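Long-range contacts in nicastrin (Dictyostelium purpureum, PDB 4R12), which probably serves as the subunit of gamma-secretase with a large glycosylated extracellular domain, in the intramembrane protease that cleaves membrane proteins such as Notch receptors: residues S320-L325 with I395-I400; T355-Q360 with S435-R440. All blocks are in the same frame, centred on the assembly; numbering follows the deposited sequence.

Contact 1: residues S320-L325 with I395-I400; sequences STIIEL and IPVVVI
Ile322 is held by both of its peptide polar atoms: its N donates to Pro396 O at 2.9 Å, and its O accepts from Val398 N. The same pair of bonds recurs two residues on, where Glu324 N reaches Val398 O and Glu324 O takes Ile400 N at 2.8 Å, giving a regular parallel ladder. At its start the Pro396 ring packs against the backbone of Ser320. Pro396 CD sits 3.2 Å from Ser320 O, and Pro396 CG lies 3.7 Å from Thr321 OG1, which itself bonds back to Ser320 O from above the carbonyl plane. With a valine replacing Thr321 the hydroxyl goes, and Ser320 O would probably lose its side-chain donor. On the face of Ile322, CD1 meets Ile395 CD1 at 3.9 Å; on the other, Ile323 CD1 rests against Val398 CB. Glu324, its CG anti to the backbone N (chi1 -180°), runs extended beside Val399, and its carboxylate is bound by Ser385 OG, Ser384 N and Asn326 ND2. Strand 214-220 bonds the far edge of 319-325, an interior strand of a mixed sheet, parallel to both neighbours. The buried carboxylate is probably stabilised by these neutral donors, amid aliphatic side chains.

Contact 2: residues T355-Q360 with S435-R440; sequences TDILDQ and STFIDR
The CG of Leu358 stands over the centre of the Phe437 ring, and this pair is the dense part of the helix packing. That CG is 3.6 Å from the ring centroid and only 10° off the normal, a CH-pi contact, while Leu358 CD2 reaches Phe437 CG at 3.5 Å. Phe437 projects CG anti to its own N (chi1 164°), which carries the ring across to the other helix. Ile357 approaches the same ring from the edge, with CG2 3.7 Å from Phe437 CD1, so two neighbouring residues of one helix address a face and an edge of a single aromatic group. Val354, one turn before Leu358, also touches Phe437, and Leu358 in turn packs on Leu344 of strand 339-347.

Toward the surface the contact changes character. Ile357 CG2 also covers one face of the Arg440 guanidinium, off toward its rim, and so marks the transition from apolar to polar packing. Beyond it, exposed Gln360 supplies OE1, which lies in the guanidinium plane and accepts from two nitrogens: Arg440 NH1 at 3.0 Å and, on a longer and more bent bond, Arg440 NH2 at 3.3 Å. The amide and guanidinium planes are tilted against each other. This end-on grip joins a neutral amide to a cation, without a countercharge between the pair.

The short helical segments approach to 9.5 Å between axes at 137° between directions. Such an inclined pair, running in broadly opposed directions, with one helix also lying on a strand, is layered alpha/beta packing, here in the large lobe of nicastrin, which resembles zinc-dependent aminopeptidases in fold.

How the contacts relate
Contacts 1 and 2 are neighbouring layers of the large lobe, their centres about 12 Å apart. Along the chain their segments alternate: strand 319-325, helix 352-362, strand 397-401, then helix 427-441, so each contact joins one element of the first half to one of the second. The layers meet directly. Ile323 CD1 packs on Phe437 CE2 at 3.8 Å, Ile400 CD1 on Leu358 CD1 at 3.9 Å, and Val398 CG2 approaches Thr355 CG2. Thus the sheet face carrying Ile323, Val398 and Ile400 is covered by the helix pair, while helix 385-389 touches the face carrying Ile322, Val397 and Val399. The strands therefore lie between helices, an alpha/beta sandwich architecture.

Contact 1: residues S320-L325 with I395-I400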
ATOM      1  N   SER A 320      20.243  15.127  -3.998  1.00 34.38           N
ATOM      2  CA  SER A 320      20.566  15.859  -5.220  1.00 36.43           C
ATOM      3  C   SER A 320      19.810  15.331  -6.438  1.00 36.02           C
ATOM      4  O   SER A 320      19.891  15.921  -7.516  1.00 34.91           O
ATOM      5  CB  SER A 320      22.070  15.801  -5.484  1.00 38.75           C
ATOM      6  OG  SER A 320      22.464  14.478  -5.825  1.00 40.63           O
ATOM      7  N   THR A 321      19.089  14.225  -6.255  1.00 32.14           N
ATOM      8  CA  THR A 321      18.295  13.607  -7.314  1.00 30.64           C
ATOM      9  C   THR A 321      17.235  12.717  -6.694  1.00 29.63           C
ATOM     10  O   THR A 321      17.535  11.941  -5.803  1.00 29.16           O
ATOM     11  CB  THR A 321      19.150  12.741  -8.264  1.00 32.92           C
ATOM     12  OG1 THR A 321      20.117  13.557  -8.940  1.00 36.29           O
ATOM     13  CG2 THR A 321      18.268  12.052  -9.296  1.00 30.71           C
ATOM     14  N   ILE A 322      15.995  12.825  -7.155  1.00 30.09           N
ATOM     15  CA  ILE A 322      14.954  11.931  -6.668  1.00 29.44           C
ATOM     16  C   ILE A 322      14.359  11.140  -7.821  1.00 26.68           C
ATOM     17  O   ILE A 322      13.894  11.720  -8.801  1.00 29.29           O
ATOM     18  CB  ILE A 322      13.831  12.704  -5.944  1.00 28.32           C
ATOM     19  CG1 ILE A 322      14.380  13.365  -4.674  1.00 28.49           C
ATOM     20  CG2 ILE A 322      12.679  11.767  -5.611  1.00 28.80           C
ATOM     21  CD1 ILE A 322      13.369  14.254  -3.956  1.00 29.71           C
ATOM     22  N   ILE A 323      14.392   9.819  -7.705  1.00 26.20           N
ATOM     23  CA  ILE A 323      13.719   8.935  -8.640  1.00 24.27           C
ATOM     24  C   ILE A 323      12.563   8.218  -7.916  1.00 24.52           C
ATOM     25  O   ILE A 323      12.779   7.577  -6.885  1.00 25.17           O
ATOM     26  CB  ILE A 323      14.694   7.879  -9.220  1.00 27.20           C
ATOM     27  CG1 ILE A 323      15.991   8.544  -9.698  1.00 28.14           C
ATOM     28  CG2 ILE A 323      14.040   7.083 -10.342  1.00 25.17           C
ATOM     29  CD1 ILE A 323      15.795   9.443 -10.900  1.00 30.63           C
ATOM     30  N   GLU A 324      11.351   8.320  -8.452  1.00 24.41           N
ATOM     31  CA  GLU A 324      10.209   7.640  -7.861  1.00 24.34           C
ATOM     32  C   GLU A 324       9.580   6.661  -8.840  1.00 23.67           C
ATOM     33  O   GLU A 324       9.373   6.978 -10.011  1.00 24.72           O
ATOM     34  CB  GLU A 324       9.140   8.635  -7.392  1.00 24.25           C
ATOM     35  CG  GLU A 324       7.908   7.946  -6.756  1.00 24.25           C
ATOM     36  CD  GLU A 324       6.878   8.934  -6.245  1.00 25.29           C
ATOM     37  OE1 GLU A 324       7.140  10.161  -6.333  1.00 25.83           O
ATOM     38  OE2 GLU A 324       5.797   8.490  -5.772  1.00 24.29           O
ATOM     39  N   LEU A 325       9.283   5.464  -8.346  1.00 22.71           N
ATOM     40  CA  LEU A 325       8.505   4.497  -9.101  1.00 21.56           C
ATOM     41  C   LEU A 325       7.037   4.632  -8.695  1.00 22.44           C
ATOM     42  O   LEU A 325       6.723   4.571  -7.521  1.00 23.36           O
ATOM     43  CB  LEU A 325       9.009   3.078  -8.830  1.00 20.49           C
ATOM     44  CG  LEU A 325      10.515   2.903  -9.017  1.00 22.15           C
ATOM     45  CD1 LEU A 325      10.855   1.435  -8.846  1.00 22.58           C
ATOM     46  CD2 LEU A 325      10.959   3.417 -10.392  1.00 23.65           C
ATOM     47  N   ILE A 395      16.409  20.465  -7.295  1.00 39.88           N
ATOM     48  CA  ILE A 395      16.987  19.196  -7.719  1.00 38.59           C
ATOM     49  C   ILE A 395      16.098  18.456  -8.713  1.00 38.20           C
ATOM     50  O   ILE A 395      14.885  18.639  -8.717  1.00 35.56           O
ATOM     51  CB  ILE A 395      17.250  18.280  -6.510  1.00 38.71           C
ATOM     52  CG1 ILE A 395      15.950  18.007  -5.758  1.00 37.14           C
ATOM     53  CG2 ILE A 395      18.272  18.914  -5.570  1.00 37.92           C
ATOM     54  CD1 ILE A 395      16.071  16.892  -4.765  1.00 34.94           C
ATOM     55  N   PRO A 396      16.705  17.618  -9.569  1.00 34.26           N
ATOM     56  CA  PRO A 396      15.899  16.887 -10.549  1.00 34.51           C
ATOM     57  C   PRO A 396      15.038  15.799  -9.898  1.00 32.58           C
ATOM     58  O   PRO A 396      15.521  14.999  -9.090  1.00 31.86           O
ATOM     59  CB  PRO A 396      16.951  16.285 -11.484  1.00 34.27           C
ATOM     60  CG  PRO A 396      18.187  16.196 -10.650  1.00 35.70           C
ATOM     61  CD  PRO A 396      18.149  17.384  -9.751  1.00 35.53           C
ATOM     62  N   VAL A 397      13.762  15.797 -10.260  1.00 32.44           N
ATOM     63  CA  VAL A 397      12.812  14.811  -9.784  1.00 28.96           C
ATOM     64  C   VAL A 397      12.205  14.107 -10.986  1.00 29.55           C
ATOM     65  O   VAL A 397      11.723  14.756 -11.913  1.00 29.90           O
ATOM     66  CB  VAL A 397      11.705  15.458  -8.941  1.00 30.12           C
ATOM     67  CG1 VAL A 397      10.638  14.428  -8.583  1.00 29.14           C
ATOM     68  CG2 VAL A 397      12.289  16.103  -7.678  1.00 29.20           C
ATOM     69  N   VAL A 398      12.277  12.782 -10.987  1.00 28.22           N
ATOM     70  CA  VAL A 398      11.725  11.985 -12.065  1.00 27.43           C
ATOM     71  C   VAL A 398      10.771  10.963 -11.485  1.00 26.31           C
ATOM     72  O   VAL A 398      11.182  10.075 -10.731  1.00 26.59           O
ATOM     73  CB  VAL A 398      12.810  11.258 -12.871  1.00 28.43           C
ATOM     74  CG1 VAL A 398      12.169  10.451 -13.994  1.00 30.02           C
ATOM     75  CG2 VAL A 398      13.843  12.262 -13.433  1.00 30.44           C
ATOM     76  N   VAL A 399       9.498  11.114 -11.818  1.00 27.20           N
ATOM     77  CA  VAL A 399       8.493  10.139 -11.440  1.00 27.69           C
ATOM     78  C   VAL A 399       8.241   9.239 -12.648  1.00 26.31           C
ATOM     79  O   VAL A 399       7.852   9.706 -13.713  1.00 26.11           O
ATOM     80  CB  VAL A 399       7.190  10.819 -10.975  1.00 26.59           C
ATOM     81  CG1 VAL A 399       6.170   9.790 -10.528  1.00 24.84           C
ATOM     82  CG2 VAL A 399       7.488  11.806  -9.841  1.00 26.16           C
ATOM     83  N   ILE A 400       8.493   7.948 -12.482  1.00 25.00           N
ATOM     84  CA  ILE A 400       8.308   6.988 -13.560  1.00 24.96           C
ATOM     85  C   ILE A 400       6.967   6.260 -13.409  1.00 25.24           C
ATOM     86  O   ILE A 400       6.723   5.639 -12.384  1.00 23.44           O
ATOM     87  CB  ILE A 400       9.457   5.948 -13.579  1.00 24.30           C
ATOM     88  CG1 ILE A 400      10.823   6.649 -13.630  1.00 24.60           C
ATOM     89  CG2 ILE A 400       9.275   4.973 -14.730  1.00 24.00           C
ATOM     90  CD1 ILE A 400      12.029   5.675 -13.714  1.00 25.28           C
TER

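Contact 2: residues T355-Q360 with S435-R440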
ATOM      1  N   THR A 355      16.990  12.126 -17.347  1.00 30.96           N
ATOM      2  CA  THR A 355      16.159  11.327 -18.255  1.00 30.81           C
ATOM      3  C   THR A 355      16.926  10.871 -19.506  1.00 32.74           C
ATOM      4  O   THR A 355      16.616   9.812 -20.071  1.00 31.44           O
ATOM      5  CB  THR A 355      14.887  12.083 -18.704  1.00 33.98           C
ATOM      6  OG1 THR A 355      15.245  13.281 -19.391  1.00 34.56           O
ATOM      7  CG2 THR A 355      13.987  12.423 -17.497  1.00 32.91           C
ATOM      8  N   ASP A 356      17.918  11.648 -19.942  1.00 30.81           N
ATOM      9  CA  ASP A 356      18.737  11.210 -21.081  1.00 35.24           C
ATOM     10  C   ASP A 356      19.416   9.865 -20.777  1.00 31.86           C
ATOM     11  O   ASP A 356      19.492   8.991 -21.640  1.00 31.11           O
ATOM     12  CB  ASP A 356      19.793  12.261 -21.453  1.00 33.54           C
ATOM     13  CG  ASP A 356      19.213  13.438 -22.253  1.00 38.66           C
ATOM     14  OD1 ASP A 356      17.983  13.465 -22.515  1.00 37.07           O
ATOM     15  OD2 ASP A 356      19.993  14.341 -22.606  1.00 42.20           O
ATOM     16  N   ILE A 357      19.879   9.687 -19.543  1.00 32.21           N
ATOM     17  CA  ILE A 357      20.538   8.437 -19.161  1.00 33.64           C
ATOM     18  C   ILE A 357      19.542   7.273 -19.145  1.00 30.75           C
ATOM     19  O   ILE A 357      19.855   6.161 -19.598  1.00 31.85           O
ATOM     20  CB  ILE A 357      21.233   8.577 -17.788  1.00 34.41           C
ATOM     21  CG1 ILE A 357      22.337   9.631 -17.882  1.00 35.24           C
ATOM     22  CG2 ILE A 357      21.826   7.249 -17.345  1.00 31.46           C
ATOM     23  CD1 ILE A 357      22.678  10.280 -16.565  1.00 34.92           C
ATOM     24  N   LEU A 358      18.335   7.531 -18.645  1.00 31.14           N
ATOM     25  CA  LEU A 358      17.276   6.521 -18.686  1.00 29.60           C
ATOM     26  C   LEU A 358      16.984   6.053 -20.108  1.00 30.00           C
ATOM     27  O   LEU A 358      16.904   4.849 -20.349  1.00 28.68           O
ATOM     28  CB  LEU A 358      15.981   7.043 -18.051  1.00 29.32           C
ATOM     29  CG  LEU A 358      15.755   6.789 -16.566  1.00 31.56           C
ATOM     30  CD1 LEU A 358      14.480   7.464 -16.119  1.00 31.27           C
ATOM     31  CD2 LEU A 358      15.674   5.291 -16.281  1.00 31.03           C
ATOM     32  N   ASP A 359      16.828   7.007 -21.031  1.00 29.24           N
ATOM     33  CA  ASP A 359      16.633   6.723 -22.459  1.00 29.35           C
ATOM     34  C   ASP A 359      17.754   5.862 -23.035  1.00 30.56           C
ATOM     35  O   ASP A 359      17.507   4.904 -23.769  1.00 32.06           O
ATOM     36  CB  ASP A 359      16.567   8.024 -23.281  1.00 32.43           C
ATOM     37  CG  ASP A 359      15.327   8.865 -22.983  1.00 36.38           C
ATOM     38  OD1 ASP A 359      14.332   8.318 -22.450  1.00 34.72           O
ATOM     39  OD2 ASP A 359      15.353  10.074 -23.300  1.00 35.09           O
ATOM     40  N   GLN A 360      18.988   6.241 -22.718  1.00 30.00           N
ATOM     41  CA  GLN A 360      20.163   5.523 -23.184  1.00 33.42           C
ATOM     42  C   GLN A 360      20.171   4.075 -22.701  1.00 30.87           C
ATOM     43  O   GLN A 360      20.381   3.159 -23.493  1.00 30.78           O
ATOM     44  CB  GLN A 360      21.438   6.227 -22.718  1.00 33.95           C
ATOM     45  CG  GLN A 360      21.698   7.572 -23.401  1.00 34.95           C
ATOM     46  CD  GLN A 360      22.774   8.372 -22.689  1.00 38.93           C
ATOM     47  OE1 GLN A 360      23.645   7.807 -22.017  1.00 41.44           O
ATOM     48  NE2 GLN A 360      22.712   9.698 -22.817  1.00 42.93           N
ATOM     49  N   SER A 435      18.354  -0.833 -12.595  1.00 22.92           N
ATOM     50  CA  SER A 435      19.611  -1.159 -11.912  1.00 22.98           C
ATOM     51  C   SER A 435      20.801  -0.491 -12.599  1.00 24.82           C
ATOM     52  O   SER A 435      21.640   0.121 -11.953  1.00 25.44           O
ATOM     53  CB  SER A 435      19.838  -2.669 -11.874  1.00 24.58           C
ATOM     54  OG  SER A 435      18.764  -3.332 -11.229  1.00 25.76           O
ATOM     55  N   THR A 436      20.843  -0.610 -13.919  1.00 25.57           N
ATOM     56  CA  THR A 436      21.927  -0.043 -14.718  1.00 26.55           C
ATOM     57  C   THR A 436      21.901   1.491 -14.645  1.00 26.41           C
ATOM     58  O   THR A 436      22.945   2.146 -14.532  1.00 27.91           O
ATOM     59  CB  THR A 436      21.814  -0.521 -16.172  1.00 28.38           C
ATOM     60  OG1 THR A 436      21.901  -1.956 -16.202  1.00 26.70           O
ATOM     61  CG2 THR A 436      22.941   0.076 -17.043  1.00 30.70           C
ATOM     62  N   PHE A 437      20.697   2.049 -14.684  1.00 26.18           N
ATOM     63  CA  PHE A 437      20.504   3.492 -14.611  1.00 26.19           C
ATOM     64  C   PHE A 437      21.023   4.043 -13.285  1.00 27.46           C
ATOM     65  O   PHE A 437      21.782   5.009 -13.264  1.00 29.19           O
ATOM     66  CB  PHE A 437      19.017   3.823 -14.810  1.00 25.74           C
ATOM     67  CG  PHE A 437      18.620   5.214 -14.379  1.00 27.23           C
ATOM     68  CD1 PHE A 437      19.081   6.331 -15.065  1.00 28.05           C
ATOM     69  CD2 PHE A 437      17.744   5.398 -13.323  1.00 26.94           C
ATOM     70  CE1 PHE A 437      18.703   7.615 -14.675  1.00 29.75           C
ATOM     71  CE2 PHE A 437      17.355   6.683 -12.924  1.00 27.85           C
ATOM     72  CZ  PHE A 437      17.837   7.791 -13.606  1.00 29.76           C
ATOM     73  N   ILE A 438      20.599   3.431 -12.181  1.00 26.34           N
ATOM     74  CA  ILE A 438      21.045   3.858 -10.861  1.00 25.99           C
ATOM     75  C   ILE A 438      22.560   3.751 -10.727  1.00 28.11           C
ATOM     76  O   ILE A 438      23.210   4.671 -10.218  1.00 29.47           O
ATOM     77  CB  ILE A 438      20.341   3.044  -9.754  1.00 25.59           C
ATOM     78  CG1 ILE A 438      18.878   3.482  -9.668  1.00 24.98           C
ATOM     79  CG2 ILE A 438      21.053   3.215  -8.398  1.00 27.76           C
ATOM     80  CD1 ILE A 438      17.978   2.501  -8.955  1.00 26.29           C
ATOM     81  N   ASP A 439      23.123   2.650 -11.209  1.00 28.14           N
ATOM     82  CA  ASP A 439      24.572   2.472 -11.202  1.00 28.64           C
ATOM     83  C   ASP A 439      25.270   3.590 -11.984  1.00 29.74           C
ATOM     84  O   ASP A 439      26.259   4.155 -11.518  1.00 30.04           O
ATOM     85  CB  ASP A 439      24.948   1.098 -11.772  1.00 30.49           C
ATOM     86  CG  ASP A 439      26.462   0.870 -11.808  1.00 33.64           C
ATOM     87  OD1 ASP A 439      27.047   0.536 -10.751  1.00 32.72           O
ATOM     88  OD2 ASP A 439      27.065   1.030 -12.891  1.00 34.48           O
ATOM     89  N   ARG A 440      24.736   3.943 -13.147  1.00 28.63           N
ATOM     90  CA  ARG A 440      25.354   4.998 -13.949  1.00 31.60           C
ATOM     91  C   ARG A 440      25.280   6.359 -13.261  1.00 31.42           C
ATOM     92  O   ARG A 440      26.296   7.060 -13.178  1.00 31.01           O
ATOM     93  CB  ARG A 440      24.716   5.060 -15.338  1.00 30.85           C
ATOM     94  CG  ARG A 440      25.107   3.879 -16.220  1.00 32.16           C
ATOM     95  CD  ARG A 440      24.787   4.142 -17.690  1.00 36.06           C
ATOM     96  NE  ARG A 440      25.446   5.355 -18.176  1.00 40.09           N
ATOM     97  CZ  ARG A 440      25.117   6.004 -19.294  1.00 40.47           C
ATOM     98  NH1 ARG A 440      24.124   5.570 -20.067  1.00 39.90           N
ATOM     99  NH2 ARG A 440      25.782   7.100 -19.636  1.00 42.00           N
TER